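Local coordinates for protein putative cytochrome P450 YjiB (Bacillus subtilis subsp. subtilis, PDB 4RM4) that binds heme and, as expected for a cytochrome P450, probably acts as a monooxygenase that inserts an atom of molecular oxygen into organic substrates, at residues 244-255 against 358-367; 254-265 against 328-336. One frame throughout, in Å; residues are numbered along the deposited sequence.

Contact 1: residues 244-255 against 358-367; sequences TTNLISNAMYSI and EANIALTSLI. With HEM (protoporphyrin IX containing Fe), chain B.
Leu363 lies against Met252 and Ala251, the two side chains Leu363 and Met252 sliding past each other in opposite directions. Leu363 CD2 comes within 3.4 Å of Met252 SD and is pressed tighter than usual against Met252 CG, at 3.5 Å, while the other branch, CD1, rests 3.7 Å from Ala251 CB. The bend of Met252 at chi2 (-49°) lays the sulfur along Leu363, and CG lies 3.8 Å from Leu366 CD2. One turn nearer the heme, Ile248 sends CD1 to 3.7 Å from Ala362 CB, and Leu247 CD2 touches Ala359. Alanines sit on both helices, whose local axes come within 9.8 Å and cross at -42°. In the P450 fold these are the long distal helix, which runs over the heme, and the L helix, which follows the loop of Cys349, probably the axial ligand of the heme iron. At the heme end, Leu247 CD2 meets vinyl carbon CBB at 3.3 Å. Thr244 OG1 bonds to Gly240 O within its own helix, and its methyl CG2, anti to the backbone N, lies against Glu358 OE2 (3.7 Å), the two side chains crossing at about a right angle. Replacing Thr244 with alanine would probably leave Gly240 O without this hydroxyl partner and open a gap beside the Glu358 carboxylate.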
loop_
_atom_site.group_PDB
_atom_site.type_symbol
_atom_site.label_atom_id
_atom_site.label_comp_id
_atom_site.label_asym_id
_atom_site.label_seq_id
_atom_site.Cartn_x
_atom_site.Cartn_y
_atom_site.Cartn_z
ATOM N N THR A 244 -2.429 2.644 -1.742
ATOM C CA THR A 244 -2.265 4.043 -2.090
ATOM C C THR A 244 -3.545 4.838 -1.825
ATOM O O THR A 244 -3.492 5.967 -1.317
ATOM C CB THR A 244 -1.793 4.205 -3.533
ATOM O OG1 THR A 244 -0.599 3.436 -3.703
ATOM C CG2 THR A 244 -1.498 5.644 -3.820
ATOM N N THR A 245 -4.683 4.249 -2.164
ATOM C CA THR A 245 -5.962 4.868 -1.850
ATOM C C THR A 245 -6.060 5.082 -0.348
ATOM O O THR A 245 -6.451 6.149 0.131
ATOM C CB THR A 245 -7.127 3.957 -2.258
ATOM O OG1 THR A 245 -7.202 3.901 -3.688
ATOM C CG2 THR A 245 -8.435 4.488 -1.693
ATOM N N ASN A 246 -5.711 4.044 0.401
ATOM C CA ASN A 246 -5.879 4.101 1.847
ATOM C C ASN A 246 -4.881 5.057 2.482
ATOM O O ASN A 246 -5.204 5.701 3.481
ATOM C CB ASN A 246 -5.822 2.700 2.472
ATOM C CG ASN A 246 -7.052 1.865 2.137
ATOM O OD1 ASN A 246 -8.123 2.402 1.859
ATOM N ND2 ASN A 246 -6.907 0.548 2.179
ATOM N N LEU A 247 -3.688 5.176 1.892
ATOM C CA LEU A 247 -2.719 6.172 2.361
ATOM C C LEU A 247 -3.311 7.566 2.205
ATOM O O LEU A 247 -3.278 8.379 3.132
ATOM C CB LEU A 247 -1.383 6.081 1.594
ATOM C CG LEU A 247 -0.386 7.231 1.854
ATOM C CD1 LEU A 247 -0.114 7.415 3.345
ATOM C CD2 LEU A 247 0.928 7.005 1.075
ATOM N N ILE A 248 -3.872 7.839 1.030
ATOM C CA ILE A 248 -4.430 9.166 0.775
ATOM C C ILE A 248 -5.598 9.493 1.715
ATOM O O ILE A 248 -5.641 10.591 2.296
ATOM C CB ILE A 248 -4.869 9.313 -0.675
ATOM C CG1 ILE A 248 -3.637 9.383 -1.583
ATOM C CG2 ILE A 248 -5.720 10.558 -0.833
ATOM C CD1 ILE A 248 -3.956 9.097 -3.071
ATOM N N SER A 249 -6.528 8.547 1.864
ATOM C CA SER A 249 -7.643 8.712 2.811
ATOM C C SER A 249 -7.154 8.898 4.252
ATOM O O SER A 249 -7.594 9.804 4.967
ATOM C CB SER A 249 -8.596 7.508 2.754
ATOM O OG SER A 249 -9.067 7.262 1.441
ATOM N N ASN A 250 -6.240 8.033 4.685
ATOM C CA ASN A 250 -5.758 8.070 6.057
ATOM C C ASN A 250 -4.982 9.357 6.351
ATOM O O ASN A 250 -5.076 9.902 7.453
ATOM C CB ASN A 250 -4.853 6.863 6.366
ATOM C CG ASN A 250 -5.591 5.537 6.362
ATOM O OD1 ASN A 250 -6.818 5.477 6.329
ATOM N ND2 ASN A 250 -4.824 4.453 6.404
ATOM N N ALA A 251 -4.212 9.837 5.369
ATOM C CA ALA A 251 -3.469 11.096 5.526
ATOM C C ALA A 251 -4.412 12.290 5.661
ATOM O O ALA A 251 -4.235 13.150 6.525
ATOM C CB ALA A 251 -2.525 11.310 4.346
ATOM N N MET A 252 -5.423 12.350 4.808
ATOM C CA MET A 252 -6.392 13.431 4.935
ATOM C C MET A 252 -7.129 13.384 6.264
ATOM O O MET A 252 -7.429 14.434 6.851
ATOM C CB MET A 252 -7.404 13.420 3.799
ATOM C CG MET A 252 -6.901 13.997 2.498
ATOM S SD MET A 252 -6.101 15.596 2.731
ATOM C CE MET A 252 -7.197 16.422 3.895
ATOM N N TYR A 253 -7.450 12.180 6.732
ATOM C CA TYR A 253 -8.161 12.048 8.003
ATOM C C TYR A 253 -7.273 12.562 9.118
ATOM O O TYR A 253 -7.719 13.351 9.958
ATOM C CB TYR A 253 -8.563 10.595 8.292
ATOM C CG TYR A 253 -9.456 10.435 9.507
ATOM C CD1 TYR A 253 -10.846 10.444 9.381
ATOM C CD2 TYR A 253 -8.917 10.259 10.773
ATOM C CE1 TYR A 253 -11.663 10.285 10.485
ATOM C CE2 TYR A 253 -9.723 10.093 11.876
ATOM C CZ TYR A 253 -11.092 10.115 11.728
ATOM O OH TYR A 253 -11.887 9.967 12.837
ATOM N N SER A 254 -6.017 12.116 9.126
ATOM C CA SER A 254 -5.074 12.548 10.160
ATOM C C SER A 254 -4.883 14.057 10.127
ATOM O O SER A 254 -4.814 14.713 11.182
ATOM C CB SER A 254 -3.724 11.852 9.990
ATOM O OG SER A 254 -3.870 10.443 9.982
ATOM N N ILE A 255 -4.801 14.607 8.921
ATOM C CA ILE A 255 -4.636 16.053 8.756
ATOM C C ILE A 255 -5.832 16.833 9.316
ATOM O O ILE A 255 -5.654 17.825 10.022
ATOM C CB ILE A 255 -4.350 16.444 7.285
ATOM C CG1 ILE A 255 -2.897 16.115 6.936
ATOM C CG2 ILE A 255 -4.598 17.942 7.060
ATOM C CD1 ILE A 255 -2.608 15.948 5.387
ATOM N N GLU A 358 2.368 9.958 -5.634
ATOM C CA GLU A 358 0.910 10.047 -5.705
ATOM C C GLU A 358 0.294 10.792 -4.502
ATOM O O GLU A 358 -0.564 11.659 -4.670
ATOM C CB GLU A 358 0.293 8.657 -5.866
ATOM C CG GLU A 358 0.627 7.995 -7.197
ATOM C CD GLU A 358 -0.233 6.775 -7.460
ATOM O OE1 GLU A 358 0.327 5.708 -7.793
ATOM O OE2 GLU A 358 -1.472 6.872 -7.312
ATOM N N ALA A 359 0.735 10.461 -3.294
ATOM C CA ALA A 359 0.183 11.084 -2.093
ATOM C C ALA A 359 0.518 12.568 -2.020
ATOM O O ALA A 359 -0.335 13.389 -1.666
ATOM C CB ALA A 359 0.687 10.369 -0.842
ATOM N N ASN A 360 1.761 12.915 -2.338
ATOM C CA ASN A 360 2.151 14.322 -2.290
ATOM C C ASN A 360 1.275 15.126 -3.236
ATOM O O ASN A 360 0.725 16.161 -2.861
ATOM C CB ASN A 360 3.620 14.492 -2.663
ATOM C CG ASN A 360 4.082 15.940 -2.584
ATOM O OD1 ASN A 360 3.353 16.862 -2.947
ATOM N ND2 ASN A 360 5.294 16.143 -2.092
ATOM N N ILE A 361 1.155 14.641 -4.466
ATOM C CA ILE A 361 0.346 15.317 -5.472
ATOM C C ILE A 361 -1.140 15.326 -5.123
ATOM O O ILE A 361 -1.789 16.374 -5.150
ATOM C CB ILE A 361 0.567 14.710 -6.860
ATOM C CG1 ILE A 361 1.916 15.190 -7.404
ATOM C CG2 ILE A 361 -0.593 15.076 -7.782
ATOM C CD1 ILE A 361 2.249 14.699 -8.785
ATOM N N ALA A 362 -1.675 14.166 -4.765
ATOM C CA ALA A 362 -3.067 14.097 -4.351
ATOM C C ALA A 362 -3.367 15.042 -3.187
ATOM O O ALA A 362 -4.321 15.811 -3.250
ATOM C CB ALA A 362 -3.454 12.688 -4.008
ATOM N N LEU A 363 -2.556 15.001 -2.131
ATOM C CA LEU A 363 -2.862 15.806 -0.943
ATOM C C LEU A 363 -2.666 17.290 -1.203
ATOM O O LEU A 363 -3.524 18.111 -0.861
ATOM C CB LEU A 363 -2.014 15.373 0.248
ATOM C CG LEU A 363 -2.263 13.918 0.642
ATOM C CD1 LEU A 363 -1.221 13.442 1.629
ATOM C CD2 LEU A 363 -3.684 13.746 1.193
ATOM N N THR A 364 -1.536 17.652 -1.802
ATOM C CA THR A 364 -1.296 19.068 -2.040
ATOM C C THR A 364 -2.405 19.631 -2.928
ATOM O O THR A 364 -2.916 20.728 -2.676
ATOM C CB THR A 364 0.111 19.336 -2.619
ATOM O OG1 THR A 364 0.322 20.748 -2.751
ATOM C CG2 THR A 364 0.245 18.695 -3.962
ATOM N N SER A 365 -2.815 18.857 -3.930
ATOM C CA SER A 365 -3.828 19.316 -4.882
ATOM C C SER A 365 -5.199 19.453 -4.242
ATOM O O SER A 365 -5.923 20.420 -4.500
ATOM C CB SER A 365 -3.910 18.372 -6.077
ATOM O OG SER A 365 -2.676 18.312 -6.768
ATOM N N LEU A 366 -5.566 18.481 -3.414
ATOM C CA LEU A 366 -6.838 18.562 -2.706
ATOM C C LEU A 366 -6.875 19.795 -1.804
ATOM O O LEU A 366 -7.833 20.574 -1.835
ATOM C CB LEU A 366 -7.055 17.294 -1.882
ATOM C CG LEU A 366 -8.465 16.971 -1.401
ATOM C CD1 LEU A 366 -9.417 16.834 -2.587
ATOM C CD2 LEU A 366 -8.446 15.696 -0.567
ATOM N N ILE A 367 -5.834 19.976 -0.994
ATOM C CA ILE A 367 -5.835 21.045 -0.007
ATOM C C ILE A 367 -5.807 22.426 -0.667
ATOM O O ILE A 367 -6.358 23.391 -0.128
ATOM C CB ILE A 367 -4.687 20.885 1.029
ATOM C CG1 ILE A 367 -4.817 19.546 1.760
ATOM C CG2 ILE A 367 -4.714 22.014 2.041
ATOM C CD1 ILE A 367 -3.729 19.290 2.801
HETATM C CHA HEM B . 6.083 -4.400 -1.033
HETATM C CHB HEM B . 3.485 -1.234 1.541
HETATM C CHC HEM B . 2.213 1.077 -2.558
HETATM C CHD HEM B . 4.390 -2.378 -5.167
HETATM C C1A HEM B . 5.526 -3.723 0.033
HETATM C C2A HEM B . 5.769 -3.980 1.439
HETATM C C3A HEM B . 5.053 -3.106 2.151
HETATM C C4A HEM B . 4.342 -2.255 1.225
HETATM C CMA HEM B . 4.985 -3.005 3.700
HETATM C CAA HEM B . 6.704 -5.066 2.026
HETATM C CBA HEM B . 6.023 -6.422 2.017
HETATM C CGA HEM B . 6.787 -7.433 2.842
HETATM O O1A HEM B . 6.265 -8.570 2.967
HETATM O O2A HEM B . 7.886 -7.110 3.364
HETATM C C1B HEM B . 2.960 -0.333 0.648
HETATM C C2B HEM B . 2.264 0.888 1.010
HETATM C C3B HEM B . 1.900 1.508 -0.122
HETATM C C4B HEM B . 2.372 0.727 -1.241
HETATM C CMB HEM B . 1.999 1.341 2.462
HETATM C CAB HEM B . 1.162 2.852 -0.318
HETATM C CBB HEM B . 1.125 3.756 0.662
HETATM C C1C HEM B . 2.718 0.364 -3.613
HETATM C C2C HEM B . 2.634 0.731 -5.013
HETATM C C3C HEM B . 3.241 -0.232 -5.719
HETATM C C4C HEM B . 3.723 -1.226 -4.801
HETATM C CMC HEM B . 1.960 2.024 -5.518
HETATM C CAC HEM B . 3.442 -0.376 -7.248
HETATM C CBC HEM B . 2.803 0.359 -8.164
HETATM C C1D HEM B . 5.019 -3.250 -4.308
HETATM C C2D HEM B . 5.730 -4.421 -4.736
HETATM C C3D HEM B . 6.267 -5.063 -3.451
HETATM C C4D HEM B . 5.822 -4.202 -2.373
HETATM C CMD HEM B . 5.909 -4.904 -6.188
HETATM C CAD HEM B . 7.118 -6.351 -3.347
HETATM C CBD HEM B . 8.592 -5.942 -3.379
HETATM C CGD HEM B . 9.471 -7.153 -3.172
HETATM O O1D HEM B . 10.692 -7.057 -3.476
HETATM O O2D HEM B . 8.931 -8.200 -2.730
HETATM N NA HEM B . 4.640 -2.666 -0.052
HETATM N NB HEM B . 2.993 -0.393 -0.736
HETATM N NC HEM B . 3.387 -0.841 -3.513
HETATM N ND HEM B . 5.102 -3.149 -2.931
HETATM FE FE HEM B . 4.165 -1.685 -1.795
HETATM O O HOH W 1 2.154 -3.026 -1.474
#

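Contact 2: residues 254-265 against 328-336; sequences SILETPGVYEEL and HMFDIRRHP
Phe330 presses one face of its ring onto Ser254, whose CB sits over the centre, 3.7 Å from the centroid and 12° off the normal, a CH-pi contact. With chi1 at 179°, CG is anti to the backbone N and the ring is carried from its loop onto the last turn of helix 226-257. Around the ring, Ile255 CG1 lies 4.1 Å from Phe330 CE2, and Val261 CG1 approaches at the edge, near the ring plane. The same Val261 branch meets Ile332 CG2 tip to tip at 3.7 Å, and Leu265 CD2 adds a looser apolar touch on Ile332 CD1. Thr258 crosses Phe330 at about a right angle; its hydroxyl donates to Ser254 O (2.6 Å), which fixes OG1 beside ring atom CD2. At the outer rim, Arg333 NH2 forms a salt bridge with Glu264 OE2 at 3.1 Å, the hydrogen bond within it weak and the carboxylate and guanidinium planes 59° apart. The loop itself is braced by Asp331 OD1, which accepts from Arg333 N (2.9 Å) from above the carboxylate plane, and by Arg334, whose NH2 bonds to Met329 O while NE pairs with Glu278. An Asx turn thus overlaps the type I turn from Asp331 to Arg334, in the loop after the short helix 314-317 (K') and before the heme-binding loop, the P450 meander.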
loop_
_atom_site.group_PDB
_atom_site.type_symbol
_atom_site.label_atom_id
_atom_site.label_comp_id
_atom_site.label_asym_id
_atom_site.label_seq_id
_atom_site.Cartn_x
_atom_site.Cartn_y
_atom_site.Cartn_z
ATOM N N SER A 254 -6.017 12.116 9.126
ATOM C CA SER A 254 -5.074 12.548 10.160
ATOM C C SER A 254 -4.883 14.057 10.127
ATOM O O SER A 254 -4.814 14.713 11.182
ATOM C CB SER A 254 -3.724 11.852 9.990
ATOM O OG SER A 254 -3.870 10.443 9.982
ATOM N N ILE A 255 -4.801 14.607 8.921
ATOM C CA ILE A 255 -4.636 16.053 8.756
ATOM C C ILE A 255 -5.832 16.833 9.316
ATOM O O ILE A 255 -5.654 17.825 10.022
ATOM C CB ILE A 255 -4.350 16.444 7.285
ATOM C CG1 ILE A 255 -2.897 16.115 6.936
ATOM C CG2 ILE A 255 -4.598 17.942 7.060
ATOM C CD1 ILE A 255 -2.608 15.948 5.387
ATOM N N LEU A 256 -7.044 16.381 9.005
ATOM C CA LEU A 256 -8.254 17.049 9.482
ATOM C C LEU A 256 -8.424 16.928 10.981
ATOM O O LEU A 256 -8.965 17.830 11.623
ATOM C CB LEU A 256 -9.506 16.474 8.806
ATOM C CG LEU A 256 -9.662 16.643 7.296
ATOM C CD1 LEU A 256 -11.022 16.089 6.851
ATOM C CD2 LEU A 256 -9.509 18.114 6.921
ATOM N N GLU A 257 -7.998 15.808 11.550
ATOM C CA GLU A 257 -8.220 15.605 12.983
ATOM C C GLU A 257 -7.212 16.353 13.846
ATOM O O GLU A 257 -7.387 16.440 15.057
ATOM C CB GLU A 257 -8.226 14.118 13.345
ATOM C CG GLU A 257 -6.870 13.491 13.435
ATOM C CD GLU A 257 -6.893 12.144 14.145
ATOM O OE1 GLU A 257 -5.822 11.518 14.233
ATOM O OE2 GLU A 257 -7.971 11.723 14.621
ATOM N N THR A 258 -6.159 16.882 13.225
ATOM C CA THR A 258 -5.085 17.556 13.956
ATOM C C THR A 258 -5.160 19.075 13.819
ATOM O O THR A 258 -4.892 19.616 12.749
ATOM C CB THR A 258 -3.708 17.087 13.453
ATOM O OG1 THR A 258 -3.713 15.660 13.335
ATOM C CG2 THR A 258 -2.627 17.492 14.419
ATOM N N PRO A 259 -5.497 19.776 14.918
ATOM C CA PRO A 259 -5.788 21.214 14.801
ATOM C C PRO A 259 -4.690 22.033 14.113
ATOM O O PRO A 259 -3.501 21.904 14.432
ATOM C CB PRO A 259 -5.978 21.649 16.261
ATOM C CG PRO A 259 -6.461 20.401 16.946
ATOM C CD PRO A 259 -5.697 19.279 16.290
ATOM N N GLY A 260 -5.109 22.857 13.155
ATOM C CA GLY A 260 -4.223 23.783 12.477
ATOM C C GLY A 260 -3.435 23.244 11.289
ATOM O O GLY A 260 -2.906 24.016 10.488
ATOM N N VAL A 261 -3.341 21.921 11.180
ATOM C CA VAL A 261 -2.461 21.314 10.183
ATOM C C VAL A 261 -2.955 21.537 8.752
ATOM O O VAL A 261 -2.155 21.766 7.850
ATOM C CB VAL A 261 -2.247 19.799 10.450
ATOM C CG1 VAL A 261 -1.388 19.161 9.340
ATOM C CG2 VAL A 261 -1.615 19.573 11.821
ATOM N N TYR A 262 -4.267 21.479 8.536
ATOM C CA TYR A 262 -4.819 21.698 7.193
ATOM C C TYR A 262 -4.413 23.074 6.679
ATOM O O TYR A 262 -3.958 23.224 5.548
ATOM C CB TYR A 262 -6.354 21.574 7.209
ATOM C CG TYR A 262 -7.017 21.544 5.834
ATOM C CD1 TYR A 262 -7.360 20.341 5.232
ATOM C CD2 TYR A 262 -7.311 22.719 5.149
ATOM C CE1 TYR A 262 -7.977 20.309 3.967
ATOM C CE2 TYR A 262 -7.916 22.694 3.893
ATOM C CZ TYR A 262 -8.241 21.490 3.311
ATOM O OH TYR A 262 -8.859 21.468 2.071
ATOM N N GLU A 263 -4.574 24.077 7.536
ATOM C CA GLU A 263 -4.284 25.456 7.185
ATOM C C GLU A 263 -2.787 25.670 6.978
ATOM O O GLU A 263 -2.367 26.406 6.084
ATOM C CB GLU A 263 -4.803 26.376 8.296
ATOM C CG GLU A 263 -6.308 26.268 8.562
ATOM C CD GLU A 263 -6.799 24.856 8.894
ATOM O OE1 GLU A 263 -6.162 24.134 9.704
ATOM O OE2 GLU A 263 -7.852 24.471 8.341
ATOM N N GLU A 264 -1.988 25.031 7.828
ATOM C CA GLU A 264 -0.531 25.124 7.737
ATOM C C GLU A 264 -0.044 24.523 6.419
ATOM O O GLU A 264 0.822 25.089 5.754
ATOM C CB GLU A 264 0.137 24.416 8.921
ATOM C CG GLU A 264 1.652 24.284 8.818
ATOM C CD GLU A 264 2.405 25.554 9.231
ATOM O OE1 GLU A 264 1.783 26.492 9.785
ATOM O OE2 GLU A 264 3.635 25.605 9.007
ATOM N N LEU A 265 -0.599 23.371 6.043
ATOM C CA LEU A 265 -0.224 22.742 4.773
ATOM C C LEU A 265 -0.673 23.590 3.582
ATOM O O LEU A 265 0.039 23.704 2.589
ATOM C CB LEU A 265 -0.781 21.310 4.660
ATOM C CG LEU A 265 -0.045 20.270 5.511
ATOM C CD1 LEU A 265 -0.682 18.870 5.424
ATOM C CD2 LEU A 265 1.434 20.239 5.125
ATOM N N HIS A 328 1.919 8.953 20.009
ATOM C CA HIS A 328 0.495 9.248 19.868
ATOM C C HIS A 328 0.226 10.514 19.084
ATOM O O HIS A 328 -0.897 10.743 18.632
ATOM C CB HIS A 328 -0.172 9.394 21.233
ATOM C CG HIS A 328 -0.192 8.134 22.033
ATOM N ND1 HIS A 328 -1.074 7.107 21.778
ATOM C CD2 HIS A 328 0.551 7.739 23.093
ATOM C CE1 HIS A 328 -0.868 6.129 22.642
ATOM N NE2 HIS A 328 0.110 6.489 23.453
ATOM N N MET A 329 1.241 11.353 18.943
ATOM C CA MET A 329 1.037 12.639 18.287
ATOM C C MET A 329 1.278 12.561 16.783
ATOM O O MET A 329 2.278 12.004 16.332
ATOM C CB MET A 329 1.929 13.714 18.911
ATOM C CG MET A 329 1.800 13.809 20.423
ATOM S SD MET A 329 0.080 13.860 20.977
ATOM C CE MET A 329 -0.454 15.430 20.296
ATOM N N PHE A 330 0.358 13.137 16.016
ATOM C CA PHE A 330 0.545 13.294 14.579
ATOM C C PHE A 330 1.281 14.606 14.330
ATOM O O PHE A 330 0.699 15.690 14.371
ATOM C CB PHE A 330 -0.805 13.249 13.853
ATOM C CG PHE A 330 -0.712 13.434 12.356
ATOM C CD1 PHE A 330 -0.219 12.424 11.537
ATOM C CD2 PHE A 330 -1.145 14.618 11.764
ATOM C CE1 PHE A 330 -0.145 12.602 10.159
ATOM C CE2 PHE A 330 -1.064 14.808 10.405
ATOM C CZ PHE A 330 -0.563 13.785 9.590
ATOM N N ASP A 331 2.581 14.479 14.091
ATOM C CA ASP A 331 3.510 15.601 13.998
ATOM C C ASP A 331 4.098 15.632 12.590
ATOM O O ASP A 331 5.044 14.893 12.279
ATOM C CB ASP A 331 4.630 15.396 15.028
ATOM C CG ASP A 331 5.644 16.520 15.038
ATOM O OD1 ASP A 331 5.541 17.440 14.204
ATOM O OD2 ASP A 331 6.568 16.472 15.887
ATOM N N ILE A 332 3.541 16.479 11.730
ATOM C CA ILE A 332 4.014 16.552 10.348
ATOM C C ILE A 332 5.478 16.967 10.221
ATOM O O ILE A 332 6.064 16.871 9.135
ATOM C CB ILE A 332 3.173 17.523 9.493
ATOM C CG1 ILE A 332 3.277 18.940 10.054
ATOM C CG2 ILE A 332 1.717 17.073 9.423
ATOM C CD1 ILE A 332 2.735 19.986 9.115
ATOM N N ARG A 333 6.072 17.430 11.315
ATOM C CA ARG A 333 7.473 17.823 11.298
ATOM C C ARG A 333 8.409 16.753 11.868
ATOM O O ARG A 333 9.627 16.954 11.949
ATOM C CB ARG A 333 7.666 19.144 12.050
ATOM C CG ARG A 333 6.980 20.313 11.385
ATOM C CD ARG A 333 7.131 21.588 12.201
ATOM N NE ARG A 333 6.270 22.643 11.671
ATOM C CZ ARG A 333 4.973 22.743 11.946
ATOM N NH1 ARG A 333 4.398 21.848 12.740
ATOM N NH2 ARG A 333 4.251 23.723 11.411
ATOM N N ARG A 334 7.851 15.616 12.263
ATOM C CA ARG A 334 8.671 14.565 12.859
ATOM C C ARG A 334 9.862 14.206 11.974
ATOM O O ARG A 334 9.695 13.768 10.833
ATOM C CB ARG A 334 7.817 13.336 13.158
ATOM C CG ARG A 334 8.555 12.199 13.847
ATOM C CD ARG A 334 7.602 11.026 14.036
ATOM N NE ARG A 334 6.434 11.405 14.825
ATOM C CZ ARG A 334 6.409 11.375 16.156
ATOM N NH1 ARG A 334 7.494 10.991 16.820
ATOM N NH2 ARG A 334 5.309 11.715 16.824
ATOM N N HIS A 335 11.070 14.395 12.505
ATOM C CA HIS A 335 12.288 14.090 11.758
ATOM C C HIS A 335 13.458 13.783 12.694
ATOM O O HIS A 335 13.736 14.558 13.610
ATOM C CB HIS A 335 12.649 15.253 10.826
ATOM C CG HIS A 335 13.471 14.839 9.643
ATOM N ND1 HIS A 335 14.754 15.292 9.426
ATOM C CD2 HIS A 335 13.191 13.999 8.617
ATOM C CE1 HIS A 335 15.229 14.753 8.317
ATOM N NE2 HIS A 335 14.300 13.967 7.805
ATOM N N PRO A 336 14.143 12.643 12.478
ATOM C CA PRO A 336 13.867 11.640 11.444
ATOM C C PRO A 336 12.613 10.836 11.765
ATOM O O PRO A 336 12.100 10.872 12.888
ATOM C CB PRO A 336 15.089 10.722 11.513
ATOM C CG PRO A 336 15.535 10.817 12.931
ATOM C CD PRO A 336 15.267 12.243 13.343
#

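Well along the chain from the N terminus, helix 226-257 supplies one side of contact 1 with its 244-255 portion and opens contact 2 with its last turn. After the turn at Thr258 to Val261 the chain enters helix 261-267 and later passes through helix 272-282 and the strands between 289 and 312. Residues 328-336 then come back to 254-265, closing contact 2 over 62 intervening residues. Helix 352-369 returns later to 244-255, closing the larger loop of contact 1, within which contact 2 is nested. The two contacts share Ser254 and Ile255 and also touch directly, Ile367 packing on Tyr262 and Leu265. Helix 226-257 is thereby tied to helix 352-369 along its flank and to the 328-336 loop at its C-terminal end.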